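Long-range contacts in trichothecene 3-O-acetyltransferase (Gibberella zeae, PDB 2RKV), which transfers the acetyl group of acetyl-CoA to the 3-hydroxyl of trichothecene mycotoxins, as a member of the BAHD acyltransferase superfamily: residues Ser24-Val29 against Asn142-Gly147; Ala104-Ala109 against Pro397-Arg402; Trp231-Phe236 against Cys424-Leu429. One frame throughout, in Å; residues are numbered along the deposited sequence.

Contact 1: Ser24-Val29 against Asn142-Gly147; sequences SLLYPV and NFIKGG
A type II beta turn from Ile144 to Gly147 closes the hairpin of strands 137-144 and 147-155, and its last two residues meet Pro28, the last residue of strand 20-28, and Val29 just after it. Val29 N gives a nearly straight hydrogen bond to Gly146 O at 2.9 Å. The donor lies well above the carbonyl plane, 51° out of it, so the bond does not use a lone pair. Pro28 and Gly147 form an antiparallel non-hydrogen-bonded pair, with Pro28 CA 4.2 Å from Gly147 CA. Gly147 CA also comes within 3.2 Å of Tyr27 O, a tight fit made without any side chain. Val29 CG2 lies alongside the backbone of Gly147, 3.6 Å from Gly147 C. CG2 reaches it because it stands beside the Val29 backbone N and CG1 takes the anti position (chi1 172°). Leu26 and Ile144 cross at about a right angle, with Leu26 CD1 touching Ile144 CD1 at 3.8 Å. Tyr35 of helix 35-52 bonds through its hydroxyl to Gly147 O. Strand 20-28 continues this pairing along strand 147-155, with Leu25 bonded to Leu150 and Tyr27 to Leu148. The arrangement is that of a beta hairpin whose second strand gains a further antiparallel neighbour within a mixed sheet.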
loop_
_atom_site.group_PDB
_atom_site.type_symbol
_atom_site.label_atom_id
_atom_site.label_comp_id
_atom_site.label_asym_id
_atom_site.label_seq_id
_atom_site.Cartn_x
_atom_site.Cartn_y
_atom_site.Cartn_z
ATOM N N SER A 24 -5.250 8.292 4.445
ATOM C CA SER A 24 -5.886 9.503 4.948
ATOM C C SER A 24 -5.052 10.732 4.651
ATOM O O SER A 24 -3.821 10.710 4.789
ATOM C CB SER A 24 -6.138 9.413 6.464
ATOM O OG SER A 24 -6.969 8.304 6.778
ATOM N N LEU A 25 -5.745 11.802 4.253
ATOM C CA LEU A 25 -5.152 13.102 4.003
ATOM C C LEU A 25 -5.759 14.089 5.003
ATOM O O LEU A 25 -6.979 14.190 5.118
ATOM C CB LEU A 25 -5.433 13.546 2.553
ATOM C CG LEU A 25 -4.647 12.871 1.410
ATOM C CD1 LEU A 25 -4.857 11.371 1.331
ATOM C CD2 LEU A 25 -4.968 13.522 0.051
ATOM N N LEU A 26 -4.892 14.779 5.738
ATOM C CA LEU A 26 -5.301 15.770 6.729
ATOM C C LEU A 26 -5.098 17.175 6.180
ATOM O O LEU A 26 -4.025 17.499 5.671
ATOM C CB LEU A 26 -4.488 15.594 8.025
ATOM C CG LEU A 26 -4.658 16.674 9.103
ATOM C CD1 LEU A 26 -6.038 16.558 9.763
ATOM C CD2 LEU A 26 -3.544 16.567 10.145
ATOM N N TYR A 27 -6.131 18.010 6.306
ATOM C CA TYR A 27 -6.063 19.414 5.925
ATOM C C TYR A 27 -6.511 20.258 7.102
ATOM O O TYR A 27 -7.486 19.891 7.775
ATOM C CB TYR A 27 -7.032 19.719 4.792
ATOM C CG TYR A 27 -6.788 18.965 3.513
ATOM C CD1 TYR A 27 -6.058 19.544 2.479
ATOM C CD2 TYR A 27 -7.319 17.692 3.321
ATOM C CE1 TYR A 27 -5.846 18.867 1.292
ATOM C CE2 TYR A 27 -7.108 17.002 2.133
ATOM C CZ TYR A 27 -6.372 17.600 1.124
ATOM O OH TYR A 27 -6.157 16.938 -0.068
ATOM N N PRO A 28 -5.844 21.402 7.333
ATOM C CA PRO A 28 -6.405 22.331 8.308
ATOM C C PRO A 28 -7.653 23.003 7.732
ATOM O O PRO A 28 -7.749 23.209 6.516
ATOM C CB PRO A 28 -5.286 23.364 8.490
ATOM C CG PRO A 28 -4.579 23.363 7.204
ATOM C CD PRO A 28 -4.601 21.927 6.738
ATOM N N VAL A 29 -8.595 23.333 8.616
ATOM C CA VAL A 29 -9.796 24.076 8.238
ATOM C C VAL A 29 -9.905 25.223 9.224
ATOM O O VAL A 29 -10.108 25.001 10.424
ATOM C CB VAL A 29 -11.059 23.187 8.285
ATOM C CG1 VAL A 29 -12.320 24.023 8.069
ATOM C CG2 VAL A 29 -10.971 22.051 7.246
ATOM N N ASN A 142 -14.097 13.422 7.349
ATOM C CA ASN A 142 -14.207 13.541 8.802
ATOM C C ASN A 142 -13.923 14.973 9.220
ATOM O O ASN A 142 -12.811 15.467 9.005
ATOM C CB ASN A 142 -13.201 12.614 9.492
ATOM C CG ASN A 142 -13.343 11.170 9.065
ATOM O OD1 ASN A 142 -14.191 10.437 9.582
ATOM N ND2 ASN A 142 -12.500 10.743 8.116
ATOM N N PHE A 143 -14.911 15.651 9.805
ATOM C CA PHE A 143 -14.659 16.971 10.377
ATOM C C PHE A 143 -14.027 16.785 11.751
ATOM O O PHE A 143 -14.599 16.113 12.604
ATOM C CB PHE A 143 -15.940 17.804 10.581
ATOM C CG PHE A 143 -16.869 17.853 9.399
ATOM C CD1 PHE A 143 -16.434 17.637 8.089
ATOM C CD2 PHE A 143 -18.200 18.159 9.614
ATOM C CE1 PHE A 143 -17.324 17.710 7.024
ATOM C CE2 PHE A 143 -19.098 18.239 8.560
ATOM C CZ PHE A 143 -18.661 18.003 7.261
ATOM N N ILE A 144 -12.855 17.369 11.968
ATOM C CA ILE A 144 -12.264 17.375 13.304
ATOM C C ILE A 144 -12.030 18.822 13.733
ATOM O O ILE A 144 -12.069 19.746 12.901
ATOM C CB ILE A 144 -10.941 16.565 13.366
ATOM C CG1 ILE A 144 -9.838 17.277 12.561
ATOM C CG2 ILE A 144 -11.177 15.109 12.908
ATOM C CD1 ILE A 144 -8.429 16.687 12.765
ATOM N N LYS A 145 -11.807 19.038 15.025
ATOM C CA LYS A 145 -11.564 20.391 15.493
ATOM C C LYS A 145 -10.395 20.977 14.702
ATOM O O LYS A 145 -9.283 20.433 14.726
ATOM C CB LYS A 145 -11.282 20.418 16.993
ATOM C CG LYS A 145 -11.036 21.824 17.520
ATOM C CD LYS A 145 -10.822 21.824 19.025
ATOM C CE LYS A 145 -10.537 23.238 19.516
ATOM N NZ LYS A 145 -10.387 23.287 21.003
ATOM N N GLY A 146 -10.677 22.053 13.972
ATOM C CA GLY A 146 -9.670 22.770 13.204
ATOM C C GLY A 146 -9.188 22.076 11.941
ATOM O O GLY A 146 -8.189 22.494 11.340
ATOM N N GLY A 147 -9.892 21.034 11.506
ATOM C CA GLY A 147 -9.379 20.254 10.383
ATOM C C GLY A 147 -10.357 19.372 9.640
ATOM O O GLY A 147 -11.563 19.340 9.929
#

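Contact 2: Ala104-Ala109 against Pro397-Arg402; sequences AGYPMA and PETVRR
Thr399 covers one face of the Tyr106 ring, and Glu398 meets the ring's edge at the hydroxyl end. Thr399 CB sits 4.1 Å from the centroid of the Tyr106 ring and 16° off the normal, a CH-pi contact displaced toward the rim. Thr399 CG2 touches Tyr106 CD2 at 3.6 Å. The methyl is placed there because OG1 takes the position anti to the backbone N (chi1 -165°). The side chains of Tyr106 and Glu398 cross at about a right angle, with ring and carboxylate planes 80° apart. Tyr106 OH donates to Glu398 OE2 at 2.6 Å, on the anti side of the carboxylate. OE2 also forms a salt bridge with Arg102, so two groups hold this oxygen. Helix 98-104 ends just ahead of the tyrosine in a Schellman motif, with Gly105 at positive phi. Arg401, on edge strand 399-401, bends at chi2 and chi3 and turns the edge of its guanidinium to this helix exit. Arg401 NE bonds to Tyr106 O at 3.0 Å; the oxygen lies in the guanidinium plane, and the N-H meets it on a lone pair. Arg401 NH2 makes a weak bond to Gly105 O at 2.9 Å and a second weak one to Tyr106 O. Farther along, the extended Met108 chain crosses Arg402 obliquely. Met108 CG lies 3.4 Å from Arg402 O, and Met108 CE touches Arg402 CD at 4.2 Å. The far end of Arg402 is bonded to Gln22 and Thr121.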
loop_
_atom_site.group_PDB
_atom_site.type_symbol
_atom_site.label_atom_id
_atom_site.label_comp_id
_atom_site.label_asym_id
_atom_site.label_seq_id
_atom_site.Cartn_x
_atom_site.Cartn_y
_atom_site.Cartn_z
ATOM N N ALA A 104 1.535 15.676 18.579
ATOM C CA ALA A 104 2.009 14.292 18.586
ATOM C C ALA A 104 2.732 13.875 17.296
ATOM O O ALA A 104 3.218 12.751 17.196
ATOM C CB ALA A 104 0.856 13.345 18.865
ATOM N N GLY A 105 2.790 14.777 16.317
ATOM C CA GLY A 105 3.451 14.498 15.039
ATOM C C GLY A 105 2.703 13.530 14.133
ATOM O O GLY A 105 3.316 12.756 13.395
ATOM N N TYR A 106 1.370 13.593 14.174
ATOM C CA TYR A 106 0.505 12.774 13.309
ATOM C C TYR A 106 0.725 11.254 13.454
ATOM O O TYR A 106 1.013 10.555 12.473
ATOM C CB TYR A 106 0.627 13.215 11.835
ATOM C CG TYR A 106 0.761 14.708 11.646
ATOM C CD1 TYR A 106 2.015 15.292 11.437
ATOM C CD2 TYR A 106 -0.357 15.551 11.696
ATOM C CE1 TYR A 106 2.156 16.662 11.273
ATOM C CE2 TYR A 106 -0.227 16.932 11.524
ATOM C CZ TYR A 106 1.039 17.478 11.324
ATOM O OH TYR A 106 1.209 18.832 11.149
ATOM N N PRO A 107 0.543 10.719 14.677
ATOM C CA PRO A 107 0.752 9.287 14.886
ATOM C C PRO A 107 -0.331 8.420 14.258
ATOM O O PRO A 107 -1.480 8.856 14.115
ATOM C CB PRO A 107 0.709 9.146 16.415
ATOM C CG PRO A 107 -0.156 10.249 16.857
ATOM C CD PRO A 107 0.118 11.396 15.916
ATOM N N MET A 108 0.043 7.189 13.910
ATOM C CA MET A 108 -0.896 6.239 13.325
ATOM C C MET A 108 -2.108 6.004 14.226
ATOM O O MET A 108 -3.230 5.828 13.743
ATOM C CB MET A 108 -0.200 4.914 13.039
ATOM C CG MET A 108 -0.871 4.103 11.947
ATOM S SD MET A 108 0.057 2.602 11.657
ATOM C CE MET A 108 -0.535 2.117 10.025
ATOM N N ALA A 109 -1.870 6.013 15.538
ATOM C CA ALA A 109 -2.927 5.774 16.521
ATOM C C ALA A 109 -4.058 6.808 16.453
ATOM O O ALA A 109 -5.180 6.522 16.882
ATOM C CB ALA A 109 -2.332 5.709 17.936
ATOM N N PRO A 397 -2.379 18.813 1.490
ATOM C CA PRO A 397 -2.417 18.063 2.746
ATOM C C PRO A 397 -1.306 18.484 3.698
ATOM O O PRO A 397 -0.176 18.734 3.262
ATOM C CB PRO A 397 -2.167 16.621 2.296
ATOM C CG PRO A 397 -2.744 16.565 0.924
ATOM C CD PRO A 397 -2.355 17.902 0.324
ATOM N N GLU A 398 -1.645 18.573 4.982
ATOM C CA GLU A 398 -0.673 18.830 6.036
ATOM C C GLU A 398 0.117 17.560 6.347
ATOM O O GLU A 398 1.309 17.619 6.692
ATOM C CB GLU A 398 -1.396 19.357 7.280
ATOM C CG GLU A 398 -0.508 19.587 8.474
ATOM C CD GLU A 398 -1.183 20.435 9.539
ATOM O OE1 GLU A 398 -1.903 21.392 9.183
ATOM O OE2 GLU A 398 -0.987 20.142 10.734
ATOM N N THR A 399 -0.560 16.417 6.221
ATOM C CA THR A 399 0.079 15.106 6.273
ATOM C C THR A 399 -0.730 14.082 5.475
ATOM O O THR A 399 -1.908 14.303 5.168
ATOM C CB THR A 399 0.321 14.594 7.727
ATOM O OG1 THR A 399 1.256 13.500 7.700
ATOM C CG2 THR A 399 -0.989 14.125 8.397
ATOM N N VAL A 400 -0.077 12.969 5.149
ATOM C CA VAL A 400 -0.688 11.866 4.414
ATOM C C VAL A 400 -0.275 10.594 5.140
ATOM O O VAL A 400 0.896 10.217 5.118
ATOM C CB VAL A 400 -0.193 11.810 2.950
ATOM C CG1 VAL A 400 -0.841 10.648 2.211
ATOM C CG2 VAL A 400 -0.457 13.147 2.238
ATOM N N ARG A 401 -1.228 9.961 5.812
ATOM C CA ARG A 401 -0.940 8.833 6.702
ATOM C C ARG A 401 -1.898 7.666 6.498
ATOM O O ARG A 401 -3.091 7.861 6.228
ATOM C CB ARG A 401 -1.023 9.266 8.177
ATOM C CG ARG A 401 -0.143 10.449 8.583
ATOM C CD ARG A 401 1.353 10.122 8.484
ATOM N NE ARG A 401 2.074 10.616 9.657
ATOM C CZ ARG A 401 3.299 11.138 9.643
ATOM N NH1 ARG A 401 3.970 11.293 8.504
ATOM N NH2 ARG A 401 3.852 11.528 10.789
ATOM N N ARG A 402 -1.372 6.449 6.635
ATOM C CA ARG A 402 -2.206 5.265 6.617
ATOM C C ARG A 402 -2.901 5.069 7.966
ATOM O O ARG A 402 -2.237 5.102 9.018
ATOM C CB ARG A 402 -1.390 4.012 6.292
ATOM C CG ARG A 402 -2.284 2.925 5.746
ATOM C CD ARG A 402 -1.915 1.502 6.144
ATOM N NE ARG A 402 -2.822 0.588 5.444
ATOM C CZ ARG A 402 -4.094 0.372 5.795
ATOM N NH1 ARG A 402 -4.614 0.965 6.867
ATOM N NH2 ARG A 402 -4.852 -0.444 5.070
#

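Contact 3: Trp231-Phe236 against Cys424-Leu429; sequences WAFFTF and CAALSL
Ser428 CB sits squarely over the six-membered ring of Trp231, 3.4 Å from its centroid and 3° off the normal. This is a close CH-pi contact. On the same sheet face, Cys424 SG stands over the Phe233 ring at 3.9 Å from the centroid, offset toward the rim. Having SG anti to the backbone N (chi1 178°) puts the sulfur there. Ala426 CB sits at the edge of the same ring, 3.6 Å from Phe233 CE2. On the other face, Phe234 CE1 meets Leu427 CD2 at 4.1 Å, the two side chains crossing at about a right angle. The backbones set this register. Ala232 and Leu427 are an antiparallel hydrogen-bonded pair, with Leu427 N to Ala232 O at 2.9 Å. Phe234 and Ala425 form a second such pair, Phe234 N to Ala425 O also being 2.9 Å. The outer shell fixes the polar ends. Trp231 NE1 bonds to Glu406 O, and Ser428 OG bonds to Val408 N and Ser230 O. Helix 431-439 packs on the face of Phe234 and Leu427 through Met434 and Leu437. Polar bonding between these buried strands is thus left to the backbones of Ala232, Phe234, Ala425 and Leu427, while the side chains meet mainly by dispersion.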
loop_
_atom_site.group_PDB
_atom_site.type_symbol
_atom_site.label_atom_id
_atom_site.label_comp_id
_atom_site.label_asym_id
_atom_site.label_seq_id
_atom_site.Cartn_x
_atom_site.Cartn_y
_atom_site.Cartn_z
ATOM N N TRP A 231 1.378 -1.361 15.942
ATOM C CA TRP A 231 1.762 -0.498 14.821
ATOM C C TRP A 231 2.408 0.776 15.367
ATOM O O TRP A 231 1.996 1.292 16.407
ATOM C CB TRP A 231 0.514 -0.087 14.029
ATOM C CG TRP A 231 0.047 -1.065 12.995
ATOM C CD1 TRP A 231 -1.058 -1.868 13.056
ATOM C CD2 TRP A 231 0.662 -1.318 11.726
ATOM N NE1 TRP A 231 -1.156 -2.620 11.911
ATOM C CE2 TRP A 231 -0.120 -2.294 11.070
ATOM C CE3 TRP A 231 1.797 -0.804 11.074
ATOM C CZ2 TRP A 231 0.204 -2.787 9.798
ATOM C CZ3 TRP A 231 2.126 -1.295 9.807
ATOM C CH2 TRP A 231 1.327 -2.279 9.185
ATOM N N ALA A 232 3.391 1.308 14.646
ATOM C CA ALA A 232 3.951 2.615 14.957
ATOM C C ALA A 232 4.535 3.275 13.717
ATOM O O ALA A 232 5.122 2.595 12.860
ATOM C CB ALA A 232 5.030 2.508 16.037
ATOM N N PHE A 233 4.403 4.591 13.627
ATOM C CA PHE A 233 5.111 5.356 12.652
ATOM C C PHE A 233 6.440 5.768 13.255
ATOM O O PHE A 233 6.528 6.083 14.409
ATOM C CB PHE A 233 4.413 6.671 12.338
ATOM C CG PHE A 233 3.162 6.567 11.461
ATOM C CD1 PHE A 233 2.188 7.515 11.560
ATOM C CD2 PHE A 233 2.970 5.541 10.573
ATOM C CE1 PHE A 233 1.063 7.457 10.814
ATOM C CE2 PHE A 233 1.857 5.504 9.816
ATOM C CZ PHE A 233 0.905 6.447 9.945
ATOM N N PHE A 234 7.425 5.793 12.372
ATOM C CA PHE A 234 8.748 6.357 12.627
ATOM C C PHE A 234 9.092 7.339 11.522
ATOM O O PHE A 234 8.896 7.031 10.398
ATOM C CB PHE A 234 9.801 5.237 12.622
ATOM C CG PHE A 234 9.630 4.237 13.726
ATOM C CD1 PHE A 234 8.873 3.115 13.572
ATOM C CD2 PHE A 234 10.280 4.414 14.918
ATOM C CE1 PHE A 234 8.748 2.238 14.577
ATOM C CE2 PHE A 234 10.153 3.516 15.932
ATOM C CZ PHE A 234 9.377 2.463 15.790
ATOM N N THR A 235 9.594 8.495 11.809
ATOM C CA THR A 235 9.987 9.451 10.783
ATOM C C THR A 235 11.503 9.479 10.607
ATOM O O THR A 235 12.212 9.213 11.513
ATOM C CB THR A 235 9.469 10.859 11.128
ATOM O OG1 THR A 235 10.036 11.288 12.371
ATOM C CG2 THR A 235 7.976 10.822 11.417
ATOM N N PHE A 236 11.859 9.756 9.392
ATOM C CA PHE A 236 13.230 9.902 8.986
ATOM C C PHE A 236 13.363 11.238 8.278
ATOM O O PHE A 236 12.761 11.471 7.293
ATOM C CB PHE A 236 13.658 8.745 8.047
ATOM C CG PHE A 236 13.611 7.384 8.688
ATOM C CD1 PHE A 236 12.439 6.696 8.812
ATOM C CD2 PHE A 236 14.731 6.806 9.165
ATOM C CE1 PHE A 236 12.405 5.494 9.393
ATOM C CE2 PHE A 236 14.678 5.600 9.763
ATOM C CZ PHE A 236 13.515 4.952 9.876
ATOM N N CYS A 424 8.182 8.618 6.236
ATOM C CA CYS A 424 7.464 8.066 7.377
ATOM C C CYS A 424 7.244 6.583 7.131
ATOM O O CYS A 424 6.593 6.198 6.153
ATOM C CB CYS A 424 6.123 8.770 7.569
ATOM S SG CYS A 424 5.149 8.088 8.943
ATOM N N ALA A 425 7.820 5.753 7.995
ATOM C CA ALA A 425 7.653 4.306 7.894
ATOM C C ALA A 425 6.672 3.789 8.942
ATOM O O ALA A 425 6.815 4.092 10.132
ATOM C CB ALA A 425 9.016 3.589 8.021
ATOM N N ALA A 426 5.675 3.024 8.496
ATOM C CA ALA A 426 4.778 2.309 9.414
ATOM C C ALA A 426 5.268 0.878 9.620
ATOM O O ALA A 426 5.385 0.115 8.664
ATOM C CB ALA A 426 3.349 2.311 8.880
ATOM N N LEU A 427 5.574 0.535 10.869
ATOM C CA LEU A 427 6.072 -0.806 11.206
ATOM C C LEU A 427 5.108 -1.528 12.127
ATOM O O LEU A 427 4.624 -0.933 13.095
ATOM C CB LEU A 427 7.437 -0.711 11.902
ATOM C CG LEU A 427 8.677 -0.604 11.007
ATOM C CD1 LEU A 427 8.689 0.648 10.135
ATOM C CD2 LEU A 427 9.918 -0.645 11.869
ATOM N N SER A 428 4.813 -2.785 11.805
ATOM C CA SER A 428 4.070 -3.661 12.714
ATOM C C SER A 428 4.999 -4.771 13.177
ATOM O O SER A 428 5.557 -5.515 12.367
ATOM C CB SER A 428 2.810 -4.237 12.058
ATOM O OG SER A 428 2.016 -4.931 13.019
ATOM N N LEU A 429 5.195 -4.839 14.490
ATOM C CA LEU A 429 6.143 -5.787 15.062
ATOM C C LEU A 429 5.597 -6.331 16.374
ATOM O O LEU A 429 4.810 -5.664 17.049
ATOM C CB LEU A 429 7.479 -5.088 15.325
ATOM C CG LEU A 429 8.348 -4.614 14.151
ATOM C CD1 LEU A 429 9.488 -3.744 14.679
ATOM C CD2 LEU A 429 8.885 -5.775 13.308
#

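How the contacts relate
Contact 2 lies between the other two, with its centre 11 Å from each. Contacts 1 and 2 reach the same sheet, where strands 20-28 and 399-401 are neighbours. Leu26 O lies 2.7 Å from Glu398 N, a probable hydrogen bond, and Leu26 CD2 packs on Tyr106 CE2 at 3.6 Å. Contact 3 belongs to a different sheet. It meets contact 2 where Met108 N is 3.2 Å from Phe233 CD1 and Arg401 NH1 is 3.4 Å from Cys424 SG. Contacts 1 and 3 do not touch, their nearest atoms being about 8 Å apart. The bound T-2 toxin is about 6 Å from the Arg402 side chain and about 7 Å from that of Trp231.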